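PDB 6U7J: beta-glucuronidase from uncultured Clostridium sp., which hydrolyses beta-D-glucuronides and, as a gut bacterial glycoside hydrolase, probably reactivates estrogens by releasing them from their glucuronide conjugates. Local coordinates for residues I231-E234 and K235-V239; N468-F471 and G472-G476; Q528-C531 and I532-N536. All blocks are in the same frame, centred on the assembly; numbering follows the deposited sequence.

From the N terminus, contact 1 comes first: it closes the reversal between strands 227-232 and 238-242, at one margin of a four-stranded antiparallel sheet remote from the barrel contacts. Contact 2 turns the chain in the loop between barrel strand 465-468 and helix 480-498. Contact 3 spans successive turns of helix 525-540, which connects strands 502-506 and 545-551. Each is local and closes before the next begins, so none encloses or crosses another. Contacts 2 and 3 are neighbours, their centres about 11 Å apart, with F471 O packed against N535 ND2 and C531 SG. Contact 1 stands apart, its centre about 50 Å from that of contact 2.

Contact 1: residues I231-E234 and K235-V239; sequences IRDE and KNQVV. Unlike the reference sequence in segment 231-234: R232 (reference Leu).
D233 folds its carboxylate back over the turn it begins, and OD1 accepts the backbone N-H of Q237 at 2.9 Å from above the carboxylate plane. Its CG sits between the backbone N and the carbonyl carbon (chi1 68°), which brings the acid over the turn. The D233 backbone is held as well: its N donates to Q237 O (3.0 Å), and its O receives N236 N (2.9 Å). K235 bends back so that CD lies 3.4 Å from D233 OD2, although the salt bridge from NZ is long. That ammonium also bonds Y263 OH.

R232, for its part, runs extended to its guanidinium. NH1 meets N236 O at 3.0 Å, in the guanidinium plane and nearly in line with the carbonyl bond, while V238 CG2 covers one face. NE forms a salt bridge with D268, so the group is fixed from two directions.

R232 and V238 themselves form a non-hydrogen-bonded antiparallel pair. The type I turn D233-N236, whose last residue N236 has positive phi (66°), matches a 3:5 beta hairpin with a G1 bulge, here joining strands 227-232 and 238-242.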
ATOM      1  N   ILE B 231      -4.215  14.160  54.263  1.00 43.43           N
ATOM      2  CA  ILE B 231      -4.170  14.648  52.898  1.00 45.77           C
ATOM      3  C   ILE B 231      -2.727  15.040  52.639  1.00 49.31           C
ATOM      4  O   ILE B 231      -2.199  15.956  53.287  1.00 50.34           O
ATOM      5  CB  ILE B 231      -5.138  15.811  52.669  1.00 43.70           C
ATOM      6  CG1 ILE B 231      -6.569  15.328  52.914  1.00 42.13           C
ATOM      7  CG2 ILE B 231      -4.977  16.361  51.262  1.00 46.71           C
ATOM      8  CD1 ILE B 231      -7.629  16.200  52.291  1.00 48.76           C
ATOM      9  N   ARG B 232      -2.077  14.317  51.731  1.00 42.11           N
ATOM     10  CA  ARG B 232      -0.681  14.542  51.399  1.00 48.20           C
ATOM     11  C   ARG B 232      -0.565  15.205  50.032  1.00 49.73           C
ATOM     12  O   ARG B 232      -1.390  14.986  49.138  1.00 48.05           O
ATOM     13  CB  ARG B 232       0.108  13.232  51.407  1.00 48.29           C
ATOM     14  CG  ARG B 232      -0.161  12.355  52.617  1.00 50.31           C
ATOM     15  CD  ARG B 232       0.970  11.359  52.853  1.00 48.64           C
ATOM     16  NE  ARG B 232       0.819  10.676  54.135  1.00 54.01           N
ATOM     17  CZ  ARG B 232       1.693  10.764  55.131  1.00 55.63           C
ATOM     18  NH1 ARG B 232       2.777  11.507  54.987  1.00 54.40           N
ATOM     19  NH2 ARG B 232       1.483  10.120  56.274  1.00 54.58           N
ATOM     20  N   ASP B 233       0.465  16.031  49.888  1.00 49.31           N
ATOM     21  CA  ASP B 233       0.758  16.672  48.619  1.00 51.89           C
ATOM     22  C   ASP B 233       1.617  15.715  47.790  1.00 52.64           C
ATOM     23  O   ASP B 233       1.811  14.553  48.156  1.00 51.57           O
ATOM     24  CB  ASP B 233       1.387  18.051  48.857  1.00 48.51           C
ATOM     25  CG  ASP B 233       2.784  17.988  49.474  1.00 52.58           C
ATOM     26  OD1 ASP B 233       3.394  16.907  49.550  1.00 53.58           O
ATOM     27  OD2 ASP B 233       3.285  19.053  49.888  1.00 57.16           O
ATOM     28  N   GLU B 234       2.151  16.191  46.664  1.00 52.58           N
ATOM     29  CA  GLU B 234       2.930  15.312  45.801  1.00 53.60           C
ATOM     30  C   GLU B 234       4.304  15.005  46.368  1.00 55.31           C
ATOM     31  O   GLU B 234       4.892  13.980  46.006  1.00 58.34           O
ATOM     32  CB  GLU B 234       3.054  15.924  44.407  1.00 53.99           C
ATOM     33  CG  GLU B 234       1.722  15.964  43.682  1.00 52.74           C
ATOM     34  CD  GLU B 234       1.863  16.174  42.185  1.00 53.87           C
ATOM     35  OE1 GLU B 234       2.811  16.877  41.760  1.00 49.14           O
ATOM     36  OE2 GLU B 234       1.004  15.642  41.443  1.00 52.13           O
ATOM     37  N   LYS B 235       4.826  15.856  47.251  1.00 56.76           N
ATOM     38  CA  LYS B 235       6.018  15.536  48.027  1.00 56.31           C
ATOM     39  C   LYS B 235       5.711  14.653  49.237  1.00 60.48           C
ATOM     40  O   LYS B 235       6.596  14.439  50.077  1.00 62.44           O
ATOM     41  CB  LYS B 235       6.715  16.827  48.484  1.00 61.09           C
ATOM     42  CG  LYS B 235       6.831  17.903  47.401  1.00 63.23           C
ATOM     43  CD  LYS B 235       5.770  19.004  47.561  1.00 64.36           C
ATOM     44  CE  LYS B 235       5.269  19.529  46.200  1.00 66.19           C
ATOM     45  NZ  LYS B 235       4.060  20.422  46.305  1.00 59.42           N
ATOM     46  N   ASN B 236       4.478  14.148  49.340  1.00 57.90           N
ATOM     47  CA  ASN B 236       3.992  13.286  50.415  1.00 57.71           C
ATOM     48  C   ASN B 236       3.925  13.985  51.766  1.00 57.60           C
ATOM     49  O   ASN B 236       3.662  13.330  52.783  1.00 56.35           O
ATOM     50  CB  ASN B 236       4.828  12.008  50.549  1.00 54.39           C
ATOM     51  CG  ASN B 236       3.976  10.783  50.832  1.00 58.65           C
ATOM     52  OD1 ASN B 236       3.191  10.347  49.987  1.00 57.19           O
ATOM     53  ND2 ASN B 236       4.131  10.216  52.025  1.00 63.68           N
ATOM     54  N   GLN B 237       4.146  15.293  51.821  1.00 54.81           N
ATOM     55  CA  GLN B 237       3.994  15.994  53.088  1.00 55.29           C
ATOM     56  C   GLN B 237       2.519  16.122  53.453  1.00 54.53           C
ATOM     57  O   GLN B 237       1.665  16.369  52.593  1.00 51.10           O
ATOM     58  CB  GLN B 237       4.656  17.369  53.018  1.00 55.86           C
ATOM     59  CG  GLN B 237       6.146  17.337  52.661  1.00 62.31           C
ATOM     60  CD  GLN B 237       6.755  18.735  52.526  1.00 72.44           C
ATOM     61  OE1 GLN B 237       7.509  19.015  51.584  1.00 70.32           O
ATOM     62  NE2 GLN B 237       6.435  19.618  53.477  1.00 69.00           N
ATOM     63  N   VAL B 238       2.211  15.937  54.736  1.00 52.15           N
ATOM     64  CA  VAL B 238       0.822  16.031  55.173  1.00 50.59           C
ATOM     65  C   VAL B 238       0.392  17.490  55.179  1.00 51.01           C
ATOM     66  O   VAL B 238       1.176  18.392  55.505  1.00 54.28           O
ATOM     67  CB  VAL B 238       0.648  15.367  56.554  1.00 50.86           C
ATOM     68  CG1 VAL B 238      -0.732  15.668  57.132  1.00 46.77           C
ATOM     69  CG2 VAL B 238       0.851  13.866  56.426  1.00 53.02           C
ATOM     70  N   VAL B 239      -0.863  17.722  54.820  1.00 49.58           N
ATOM     71  CA  VAL B 239      -1.341  19.040  54.419  1.00 50.49           C
ATOM     72  C   VAL B 239      -2.689  19.260  55.099  1.00 50.31           C
ATOM     73  O   VAL B 239      -3.171  20.391  55.209  1.00 53.36           O
ATOM     74  CB  VAL B 239      -1.390  19.112  52.874  1.00 52.58           C
ATOM     75  CG1 VAL B 239      -2.426  20.082  52.350  1.00 49.83           C
ATOM     76  CG2 VAL B 239      -0.016  19.481  52.329  1.00 50.88           C
TER

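Contact 2: residues N468-F471 and G472-G476; sequences NRYF and GWYVG
Y470 and Y474, four residues apart round one bend, lie side by side and point the same way, the edge of the Y474 ring toward the face of Y470. The ring centroids are 5.1 Å apart and the planes stand at 73°, a T-shaped pair. The approach is off-centre: Y474 CE2 lies over the rim of the Y470 ring, and CD2 comes within 3.5 Å of Y470 CB. In Y470 the CG is anti to the carbonyl carbon (chi1 -67°), and Y474 adopts nearly the same torsion; with the bend bringing their backbones together, this leaves the rings alongside.

W473 extends the aromatic cluster, with its CD1 over the centre of a face of Y474. Its indole also meets F523 edge-to-face, and L562 of a second subunit packs on both W473 and Y474. The phenol ends are tied down separately: Y470 OH bonds E506 OE1, whereas Y474 OH bonds K570 and R564. F471 and V475 likewise lie side by side, V475 CG1 reaching F471 CD1 at the ring edge, 3.7 Å away.

The backbone curls round Y470 O. It accepts W473 N at 3.0 Å, approaching from above the carbonyl plane, and has weak bonds from Y474 N and V475 N. The return bond G472 N to V475 O (2.8 Å) tightens the bend. At its backbone angles (phi 86°) a CB on G472 would jam against F471 O, calling for glycine.

This type II beta turn, Y470-W473 with glycine at its third position, follows barrel strand 465-468, at the C-terminal end of the strands, where TIM barrels place their active sites. N468 ND2 bonds E417; E417 and E506 end the fourth and seventh barrel strands, where related family 2 glycosidases carry their catalytic acids, so the turn probably borders the active-site pocket.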
ATOM      1  N   ASN B 468     -22.779  14.572  16.123  1.00 33.31           N
ATOM      2  CA  ASN B 468     -21.937  13.799  15.221  1.00 32.88           C
ATOM      3  C   ASN B 468     -22.340  14.159  13.795  1.00 33.41           C
ATOM      4  O   ASN B 468     -23.471  13.886  13.378  1.00 32.18           O
ATOM      5  CB  ASN B 468     -22.106  12.298  15.461  1.00 35.16           C
ATOM      6  CG  ASN B 468     -21.530  11.839  16.801  1.00 33.80           C
ATOM      7  OD1 ASN B 468     -20.899  12.615  17.523  1.00 33.59           O
ATOM      8  ND2 ASN B 468     -21.738  10.565  17.129  1.00 32.85           N
ATOM      9  N   ARG B 469     -21.426  14.769  13.050  1.00 30.48           N
ATOM     10  CA  ARG B 469     -21.786  15.368  11.775  1.00 31.65           C
ATOM     11  C   ARG B 469     -20.703  15.064  10.760  1.00 33.03           C
ATOM     12  O   ARG B 469     -19.525  15.323  11.017  1.00 34.40           O
ATOM     13  CB  ARG B 469     -21.974  16.885  11.914  1.00 32.25           C
ATOM     14  CG  ARG B 469     -23.349  17.276  12.463  1.00 33.24           C
ATOM     15  CD  ARG B 469     -24.427  16.761  11.546  1.00 34.68           C
ATOM     16  NE  ARG B 469     -25.787  16.998  12.012  1.00 32.06           N
ATOM     17  CZ  ARG B 469     -26.561  16.054  12.542  1.00 42.36           C
ATOM     18  NH1 ARG B 469     -26.090  14.818  12.698  1.00 38.40           N
ATOM     19  NH2 ARG B 469     -27.811  16.336  12.907  1.00 35.52           N
ATOM     20  N   TYR B 470     -21.106  14.535   9.610  1.00 33.38           N
ATOM     21  CA  TYR B 470     -20.185  14.063   8.592  1.00 32.27           C
ATOM     22  C   TYR B 470     -20.516  14.693   7.249  1.00 36.08           C
ATOM     23  O   TYR B 470     -20.679  14.020   6.223  1.00 34.92           O
ATOM     24  CB  TYR B 470     -20.223  12.545   8.503  1.00 31.99           C
ATOM     25  CG  TYR B 470     -19.692  11.843   9.715  1.00 30.20           C
ATOM     26  CD1 TYR B 470     -18.343  11.567   9.831  1.00 27.91           C
ATOM     27  CD2 TYR B 470     -20.542  11.436  10.745  1.00 34.75           C
ATOM     28  CE1 TYR B 470     -17.837  10.906  10.914  1.00 30.25           C
ATOM     29  CE2 TYR B 470     -20.043  10.754  11.859  1.00 33.18           C
ATOM     30  CZ  TYR B 470     -18.684  10.498  11.929  1.00 32.67           C
ATOM     31  OH  TYR B 470     -18.143   9.842  12.999  1.00 36.46           O
ATOM     32  N   PHE B 471     -20.643  16.015   7.252  1.00 34.29           N
ATOM     33  CA  PHE B 471     -20.745  16.733   5.997  1.00 35.14           C
ATOM     34  C   PHE B 471     -19.471  16.525   5.189  1.00 32.54           C
ATOM     35  O   PHE B 471     -18.362  16.568   5.724  1.00 32.97           O
ATOM     36  CB  PHE B 471     -21.008  18.211   6.266  1.00 35.93           C
ATOM     37  CG  PHE B 471     -22.370  18.476   6.879  1.00 36.06           C
ATOM     38  CD1 PHE B 471     -23.531  18.183   6.176  1.00 38.01           C
ATOM     39  CD2 PHE B 471     -22.487  19.001   8.151  1.00 34.41           C
ATOM     40  CE1 PHE B 471     -24.787  18.423   6.736  1.00 39.11           C
ATOM     41  CE2 PHE B 471     -23.736  19.246   8.710  1.00 36.01           C
ATOM     42  CZ  PHE B 471     -24.881  18.963   8.001  1.00 33.81           C
ATOM     43  N   GLY B 472     -19.639  16.275   3.896  1.00 31.45           N
ATOM     44  CA  GLY B 472     -18.535  15.873   3.046  1.00 36.49           C
ATOM     45  C   GLY B 472     -18.257  14.381   3.035  1.00 37.87           C
ATOM     46  O   GLY B 472     -17.359  13.942   2.303  1.00 31.28           O
ATOM     47  N   TRP B 473     -18.971  13.594   3.854  1.00 32.40           N
ATOM     48  CA  TRP B 473     -18.803  12.149   3.841  1.00 33.54           C
ATOM     49  C   TRP B 473     -20.150  11.440   3.736  1.00 34.53           C
ATOM     50  O   TRP B 473     -20.501  10.955   2.661  1.00 35.56           O
ATOM     51  CB  TRP B 473     -18.033  11.667   5.074  1.00 31.93           C
ATOM     52  CG  TRP B 473     -17.585  10.258   4.873  1.00 34.65           C
ATOM     53  CD1 TRP B 473     -18.133   9.135   5.420  1.00 32.89           C
ATOM     54  CD2 TRP B 473     -16.529   9.812   4.007  1.00 35.92           C
ATOM     55  NE1 TRP B 473     -17.465   8.025   4.975  1.00 35.08           N
ATOM     56  CE2 TRP B 473     -16.481   8.411   4.099  1.00 32.90           C
ATOM     57  CE3 TRP B 473     -15.611  10.468   3.173  1.00 30.59           C
ATOM     58  CZ2 TRP B 473     -15.560   7.645   3.378  1.00 33.46           C
ATOM     59  CZ3 TRP B 473     -14.688   9.705   2.466  1.00 30.28           C
ATOM     60  CH2 TRP B 473     -14.666   8.313   2.574  1.00 28.36           C
ATOM     61  N   TYR B 474     -20.910  11.355   4.837  1.00 33.61           N
ATOM     62  CA  TYR B 474     -22.233  10.733   4.768  1.00 33.30           C
ATOM     63  C   TYR B 474     -23.262  11.650   4.115  1.00 35.19           C
ATOM     64  O   TYR B 474     -24.247  11.160   3.552  1.00 36.67           O
ATOM     65  CB  TYR B 474     -22.716  10.307   6.167  1.00 33.70           C
ATOM     66  CG  TYR B 474     -21.902   9.172   6.731  1.00 35.56           C
ATOM     67  CD1 TYR B 474     -21.667   8.018   5.976  1.00 38.34           C
ATOM     68  CD2 TYR B 474     -21.342   9.253   8.006  1.00 34.67           C
ATOM     69  CE1 TYR B 474     -20.902   6.969   6.483  1.00 34.74           C
ATOM     70  CE2 TYR B 474     -20.575   8.222   8.516  1.00 32.58           C
ATOM     71  CZ  TYR B 474     -20.351   7.088   7.745  1.00 31.29           C
ATOM     72  OH  TYR B 474     -19.593   6.066   8.244  1.00 41.27           O
ATOM     73  N   VAL B 475     -23.049  12.966   4.173  1.00 37.68           N
ATOM     74  CA  VAL B 475     -23.895  13.948   3.497  1.00 36.21           C
ATOM     75  C   VAL B 475     -23.035  14.714   2.500  1.00 34.29           C
ATOM     76  O   VAL B 475     -22.026  15.324   2.881  1.00 37.36           O
ATOM     77  CB  VAL B 475     -24.561  14.916   4.491  1.00 34.49           C
ATOM     78  CG1 VAL B 475     -25.272  16.032   3.733  1.00 33.77           C
ATOM     79  CG2 VAL B 475     -25.537  14.164   5.374  1.00 36.44           C
ATOM     80  N   GLY B 476     -23.449  14.716   1.235  1.00 34.49           N
ATOM     81  CA  GLY B 476     -22.679  15.380   0.204  1.00 36.89           C
ATOM     82  C   GLY B 476     -21.276  14.819   0.046  1.00 39.74           C
ATOM     83  O   GLY B 476     -20.305  15.581   0.051  1.00 35.73           O
TER

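Contact 3: residues Q528-C531 and I532-N536; sequences QKRC and IEENN
Helix 525-540 is the connection of a beta-alpha-beta unit in the TIM barrel, joining strands 502-506 and 545-551, and two of its turns carry a salt-bridge network. R530 is the central cation. Its chain is bent at chi2 and chi3 (-75° and -64°), which curls the guanidinium back over the following turn. There NH1 donates to E533 OE1 at 2.6 Å, nearly in line with the C-O bond, and to E534 OE2 at 3.2 Å, on the anti side of that carboxylate. A weaker bond runs from NH2 to the same E534 oxygen, whose carboxylate plane stands almost perpendicular to the guanidinium. K529 also reaches toward E533 OE2, but the two are modelled too close for the detail to be trusted.

Below the charges lie regular i to i+4 bonds, such as E534 N to R530 O at 3.0 Å. C531 O has two donors on N535: the backbone N at 3.2 Å and, weakly, ND2 at 2.9 Å. I532 packs on I550 of strand 545-551.

Two acids, three and four residues (one helical turn) on from R530, thus share NH1, and the pairing of opposite charges would probably favour the ionised form of both glutamates.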
ATOM      1  N   GLN B 528      -9.137  13.799   3.200  1.00 30.83           N
ATOM      2  CA  GLN B 528      -9.327  13.847   4.648  1.00 30.35           C
ATOM      3  C   GLN B 528      -8.894  15.198   5.201  1.00 32.33           C
ATOM      4  O   GLN B 528      -9.578  15.776   6.056  1.00 28.72           O
ATOM      5  CB  GLN B 528      -8.547  12.727   5.330  1.00 28.37           C
ATOM      6  CG  GLN B 528      -8.881  12.530   6.800  1.00 30.02           C
ATOM      7  CD  GLN B 528      -8.028  11.456   7.461  1.00 31.85           C
ATOM      8  OE1 GLN B 528      -6.822  11.376   7.236  1.00 26.21           O
ATOM      9  NE2 GLN B 528      -8.656  10.627   8.279  1.00 30.20           N
ATOM     10  N   LYS B 529      -7.770  15.725   4.711  1.00 29.89           N
ATOM     11  CA  LYS B 529      -7.291  16.996   5.225  1.00 31.18           C
ATOM     12  C   LYS B 529      -8.254  18.130   4.879  1.00 33.08           C
ATOM     13  O   LYS B 529      -8.572  18.967   5.738  1.00 32.83           O
ATOM     14  CB  LYS B 529      -5.890  17.285   4.699  1.00 32.23           C
ATOM     15  CG  LYS B 529      -5.277  18.563   5.265  1.00 31.94           C
ATOM     16  CD  LYS B 529      -4.610  19.318   4.146  1.00 42.16           C
ATOM     17  CE  LYS B 529      -3.666  20.412   4.621  1.00 49.16           C
ATOM     18  NZ  LYS B 529      -4.163  21.744   4.178  1.00 45.46           N
ATOM     19  N   ARG B 530      -8.744  18.162   3.632  1.00 30.55           N
ATOM     20  CA  ARG B 530      -9.646  19.231   3.192  1.00 31.61           C
ATOM     21  C   ARG B 530     -11.016  19.114   3.869  1.00 32.49           C
ATOM     22  O   ARG B 530     -11.616  20.124   4.256  1.00 29.55           O
ATOM     23  CB  ARG B 530      -9.809  19.200   1.662  1.00 33.77           C
ATOM     24  CG  ARG B 530      -8.536  19.471   0.827  1.00 32.25           C
ATOM     25  CD  ARG B 530      -8.161  20.943   0.831  1.00 33.52           C
ATOM     26  NE  ARG B 530      -9.202  21.749   0.191  1.00 38.43           N
ATOM     27  CZ  ARG B 530      -9.965  22.634   0.831  1.00 37.82           C
ATOM     28  NH1 ARG B 530      -9.796  22.849   2.133  1.00 38.03           N
ATOM     29  NH2 ARG B 530     -10.895  23.303   0.169  1.00 35.70           N
ATOM     30  N   CYS B 531     -11.537  17.891   3.989  1.00 29.61           N
ATOM     31  CA  CYS B 531     -12.820  17.698   4.647  1.00 30.33           C
ATOM     32  C   CYS B 531     -12.796  18.263   6.069  1.00 31.92           C
ATOM     33  O   CYS B 531     -13.734  18.951   6.494  1.00 32.71           O
ATOM     34  CB  CYS B 531     -13.161  16.202   4.648  1.00 31.54           C
ATOM     35  SG  CYS B 531     -14.616  15.700   5.544  1.00 37.78           S
ATOM     36  N   ILE B 532     -11.702  18.025   6.799  1.00 31.48           N
ATOM     37  CA  ILE B 532     -11.584  18.505   8.172  1.00 32.04           C
ATOM     38  C   ILE B 532     -11.379  20.023   8.204  1.00 34.27           C
ATOM     39  O   ILE B 532     -11.955  20.720   9.045  1.00 32.38           O
ATOM     40  CB  ILE B 532     -10.452  17.738   8.891  1.00 31.95           C
ATOM     41  CG1 ILE B 532     -10.919  16.314   9.206  1.00 32.38           C
ATOM     42  CG2 ILE B 532     -10.032  18.409  10.186  1.00 28.06           C
ATOM     43  CD1 ILE B 532      -9.879  15.523   9.922  1.00 35.04           C
ATOM     44  N   GLU B 533     -10.557  20.558   7.300  1.00 33.87           N
ATOM     45  CA  GLU B 533     -10.389  22.012   7.208  1.00 38.20           C
ATOM     46  C   GLU B 533     -11.720  22.745   7.053  1.00 35.61           C
ATOM     47  O   GLU B 533     -11.966  23.765   7.707  1.00 35.30           O
ATOM     48  CB  GLU B 533      -9.513  22.359   6.014  1.00 34.97           C
ATOM     49  CG  GLU B 533      -8.054  22.301   6.258  1.00 38.40           C
ATOM     50  CD  GLU B 533      -7.290  22.401   4.949  1.00 48.56           C
ATOM     51  OE1 GLU B 533      -7.922  22.622   3.875  1.00 41.16           O
ATOM     52  OE2 GLU B 533      -6.047  22.272   4.989  1.00 52.98           O
ATOM     53  N   GLU B 534     -12.553  22.280   6.121  1.00 33.03           N
ATOM     54  CA  GLU B 534     -13.797  22.975   5.824  1.00 32.28           C
ATOM     55  C   GLU B 534     -14.754  22.901   7.003  1.00 38.20           C
ATOM     56  O   GLU B 534     -15.417  23.894   7.333  1.00 36.82           O
ATOM     57  CB  GLU B 534     -14.434  22.383   4.569  1.00 34.69           C
ATOM     58  CG  GLU B 534     -13.684  22.719   3.276  1.00 34.35           C
ATOM     59  CD  GLU B 534     -13.474  24.207   3.134  1.00 37.79           C
ATOM     60  OE1 GLU B 534     -14.484  24.937   3.144  1.00 39.24           O
ATOM     61  OE2 GLU B 534     -12.312  24.653   3.035  1.00 37.78           O
ATOM     62  N   ASN B 535     -14.840  21.737   7.658  1.00 31.54           N
ATOM     63  CA  ASN B 535     -15.641  21.660   8.870  1.00 33.86           C
ATOM     64  C   ASN B 535     -15.102  22.617   9.925  1.00 30.48           C
ATOM     65  O   ASN B 535     -15.870  23.349  10.558  1.00 30.81           O
ATOM     66  CB  ASN B 535     -15.689  20.221   9.390  1.00 29.47           C
ATOM     67  CG  ASN B 535     -16.686  19.367   8.625  1.00 32.66           C
ATOM     68  OD1 ASN B 535     -17.891  19.623   8.658  1.00 32.78           O
ATOM     69  ND2 ASN B 535     -16.186  18.361   7.902  1.00 29.17           N
ATOM     70  N   ASN B 536     -13.779  22.660  10.089  1.00 30.30           N
ATOM     71  CA  ASN B 536     -13.184  23.533  11.092  1.00 31.16           C
ATOM     72  C   ASN B 536     -13.502  24.996  10.807  1.00 38.16           C
ATOM     73  O   ASN B 536     -13.697  25.792  11.738  1.00 35.22           O
ATOM     74  CB  ASN B 536     -11.675  23.309  11.145  1.00 31.27           C
ATOM     75  CG  ASN B 536     -11.308  22.055  11.906  1.00 33.13           C
ATOM     76  OD1 ASN B 536     -12.163  21.444  12.538  1.00 32.43           O
ATOM     77  ND2 ASN B 536     -10.041  21.659  11.843  1.00 30.23           N
TER